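Local structure of 14L protein (Yaba-like disease virus, 4EKX) at residues D[33-38]-D[71-76]. The protein probably binds the host cytokine interleukin-18 as a viral decoy and so blunts its inflammatory signalling. The protein carries 2 engineered substitutions. Numbering follows the deposited sequence.
Sequences SYVYWI and PRADLI
In the core of an immunoglobulin-like β-sandwich, Trp37 and Val35 of one sheet meet Ala73 and Leu75 of the other and Pro71 just before it. Strands 34-38 and 72-76 belong to the two facing sheets and run in nearly the same direction, their axes 19° apart. Since side chains alternate along each strand, the inward ones fill the interface, and the tryptophan shows how a bulky polar-edged ring can be accommodated there. Its CG lies anti to its own carbonyl carbon (chi1 -71°), which sends the indole across to the opposite strand. There NE1 donates to Ala73 O over 2.9 Å with a nearly straight N-H; the oxygen sits close to the indole plane, whereas the donor stands well above the carbonyl plane and uses no lone-pair direction. This bond satisfies the buried indole N-H. One face of the ring is covered by Leu75, whose CB lies almost squarely over the five-membered ring, 3.6 Å from its centroid, in a CH-pi contact. Further along, Leu75 CD2 reaches the six-membered ring at Trp37 CE3 (3.8 Å). Toward the other end, Val35 CG2 rests on the backbone of 72-76 and lies 3.4 Å from Ala73 N. Pro71 packs its ring against the start of strand 34-38, with CB 3.6 Å from Tyr34 CA. Outward-facing residues do different work: Arg72 NE forms a salt bridge with Asp74 OD1 at 2.9 Å, while Asp74 OD2 is hydrogen-bonded to Tyr59 OH, and the hydroxyls of Tyr34 and Tyr36 hydrogen-bond the backbone of a chain of another protein. Trp37 also packs on Cys23 of strand 18-26, beside 72-76, which is disulfide-linked to Cys91 on strand 89-94, next to the tryptophan's own strand. A core tryptophan lying against an intersheet disulfide is characteristic of immunoglobulin domains.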
loop_
_atom_site.group_PDB
_atom_site.type_symbol
_atom_site.label_atom_id
_atom_site.label_comp_id
_atom_site.label_asym_id
_atom_site.label_seq_id
_atom_site.Cartn_x
_atom_site.Cartn_y
_atom_site.Cartn_z
ATOM N N SER D 33 6.430 -8.820 -16.661
ATOM C CA SER D 33 6.965 -9.158 -15.353
ATOM C C SER D 33 5.832 -9.350 -14.379
ATOM O O SER D 33 4.819 -8.667 -14.445
ATOM C CB SER D 33 7.920 -8.079 -14.840
ATOM O OG SER D 33 7.276 -6.825 -14.818
ATOM N N TYR D 34 5.999 -10.312 -13.492
ATOM C CA TYR D 34 4.958 -10.575 -12.521
ATOM C C TYR D 34 5.548 -11.272 -11.315
ATOM O O TYR D 34 6.627 -11.844 -11.403
ATOM C CB TYR D 34 3.807 -11.380 -13.155
ATOM C CG TYR D 34 4.184 -12.570 -14.021
ATOM C CD1 TYR D 34 4.605 -12.399 -15.339
ATOM C CD2 TYR D 34 4.046 -13.883 -13.543
ATOM C CE1 TYR D 34 4.917 -13.489 -16.134
ATOM C CE2 TYR D 34 4.355 -14.975 -14.336
ATOM C CZ TYR D 34 4.792 -14.776 -15.627
ATOM O OH TYR D 34 5.094 -15.865 -16.414
ATOM N N VAL D 35 4.844 -11.200 -10.188
ATOM C CA VAL D 35 5.250 -11.917 -8.987
ATOM C C VAL D 35 4.113 -12.797 -8.471
ATOM O O VAL D 35 2.937 -12.544 -8.728
ATOM C CB VAL D 35 5.716 -10.966 -7.861
ATOM C CG1 VAL D 35 6.988 -10.205 -8.280
ATOM C CG2 VAL D 35 4.599 -9.990 -7.477
ATOM N N TYR D 36 4.478 -13.858 -7.765
ATOM C CA TYR D 36 3.475 -14.700 -7.102
ATOM C C TYR D 36 4.142 -15.549 -6.053
ATOM O O TYR D 36 5.374 -15.625 -5.979
ATOM C CB TYR D 36 2.768 -15.612 -8.099
ATOM C CG TYR D 36 3.714 -16.520 -8.845
ATOM C CD1 TYR D 36 4.388 -16.069 -9.991
ATOM C CD2 TYR D 36 3.940 -17.830 -8.415
ATOM C CE1 TYR D 36 5.257 -16.903 -10.684
ATOM C CE2 TYR D 36 4.815 -18.663 -9.102
ATOM C CZ TYR D 36 5.471 -18.194 -10.238
ATOM O OH TYR D 36 6.341 -19.004 -10.942
ATOM N N TRP D 37 3.312 -16.215 -5.259
ATOM C CA TRP D 37 3.796 -16.965 -4.121
ATOM C C TRP D 37 3.878 -18.476 -4.384
ATOM O O TRP D 37 3.079 -19.038 -5.144
ATOM C CB TRP D 37 2.891 -16.680 -2.912
ATOM C CG TRP D 37 3.067 -15.269 -2.374
ATOM C CD1 TRP D 37 2.400 -14.137 -2.770
ATOM C CD2 TRP D 37 3.990 -14.861 -1.371
ATOM N NE1 TRP D 37 2.853 -13.041 -2.055
ATOM C CE2 TRP D 37 3.834 -13.460 -1.193
ATOM C CE3 TRP D 37 4.943 -15.538 -0.598
ATOM C CZ2 TRP D 37 4.567 -12.743 -0.250
ATOM C CZ3 TRP D 37 5.685 -14.819 0.324
ATOM C CH2 TRP D 37 5.493 -13.431 0.488
ATOM N N ILE D 38 4.874 -19.104 -3.758
ATOM C CA ILE D 38 4.996 -20.558 -3.701
ATOM C C ILE D 38 5.097 -20.933 -2.226
ATOM O O ILE D 38 5.912 -20.370 -1.485
ATOM C CB ILE D 38 6.237 -21.066 -4.464
ATOM C CG1 ILE D 38 6.100 -20.744 -5.962
ATOM C CG2 ILE D 38 6.428 -22.578 -4.232
ATOM C CD1 ILE D 38 7.295 -21.197 -6.832
ATOM N N PRO D 71 5.172 -5.165 -10.290
ATOM C CA PRO D 71 4.189 -6.212 -10.011
ATOM C C PRO D 71 4.056 -6.456 -8.507
ATOM O O PRO D 71 5.022 -6.296 -7.762
ATOM C CB PRO D 71 4.787 -7.450 -10.696
ATOM C CG PRO D 71 6.241 -7.142 -10.864
ATOM C CD PRO D 71 6.324 -5.657 -11.064
ATOM N N ARG D 72 2.864 -6.840 -8.073
ATOM C CA ARG D 72 2.615 -7.083 -6.652
ATOM C C ARG D 72 1.722 -8.305 -6.438
ATOM O O ARG D 72 0.763 -8.519 -7.178
ATOM C CB ARG D 72 1.963 -5.855 -6.007
ATOM C CG ARG D 72 1.714 -6.009 -4.503
ATOM C CD ARG D 72 1.209 -4.711 -3.885
ATOM N NE ARG D 72 0.725 -4.920 -2.520
ATOM C CZ ARG D 72 0.315 -3.949 -1.714
ATOM N NH1 ARG D 72 0.346 -2.684 -2.118
ATOM N NH2 ARG D 72 -0.121 -4.242 -0.495
ATOM N N ALA D 73 2.051 -9.101 -5.428
ATOM C CA ALA D 73 1.156 -10.166 -4.997
ATOM C C ALA D 73 1.134 -10.185 -3.487
ATOM O O ALA D 73 2.188 -10.282 -2.856
ATOM C CB ALA D 73 1.604 -11.522 -5.548
ATOM N N ASP D 74 -0.058 -10.088 -2.907
ATOM C CA ASP D 74 -0.189 -10.234 -1.458
ATOM C C ASP D 74 -0.612 -11.666 -1.109
ATOM O O ASP D 74 -1.428 -12.289 -1.811
ATOM C CB ASP D 74 -1.200 -9.242 -0.870
ATOM C CG ASP D 74 -0.739 -7.786 -0.964
ATOM O OD1 ASP D 74 0.435 -7.527 -1.313
ATOM O OD2 ASP D 74 -1.565 -6.896 -0.669
ATOM N N LEU D 75 -0.052 -12.174 -0.018
ATOM C CA LEU D 75 -0.438 -13.481 0.498
ATOM C C LEU D 75 -1.112 -13.254 1.850
ATOM O O LEU D 75 -0.557 -12.591 2.733
ATOM C CB LEU D 75 0.788 -14.387 0.626
ATOM C CG LEU D 75 0.528 -15.834 1.066
ATOM C CD1 LEU D 75 -0.218 -16.615 -0.020
ATOM C CD2 LEU D 75 1.849 -16.515 1.405
ATOM N N ILE D 76 -2.326 -13.773 1.987
ATOM C CA ILE D 76 -3.125 -13.532 3.180
ATOM C C ILE D 76 -3.281 -14.844 3.928
ATOM O O ILE D 76 -3.722 -15.840 3.353
ATOM C CB ILE D 76 -4.529 -12.970 2.844
ATOM C CG1 ILE D 76 -4.421 -11.655 2.079
ATOM C CG2 ILE D 76 -5.358 -12.771 4.116
ATOM C CD1 ILE D 76 -4.419 -11.824 0.590
#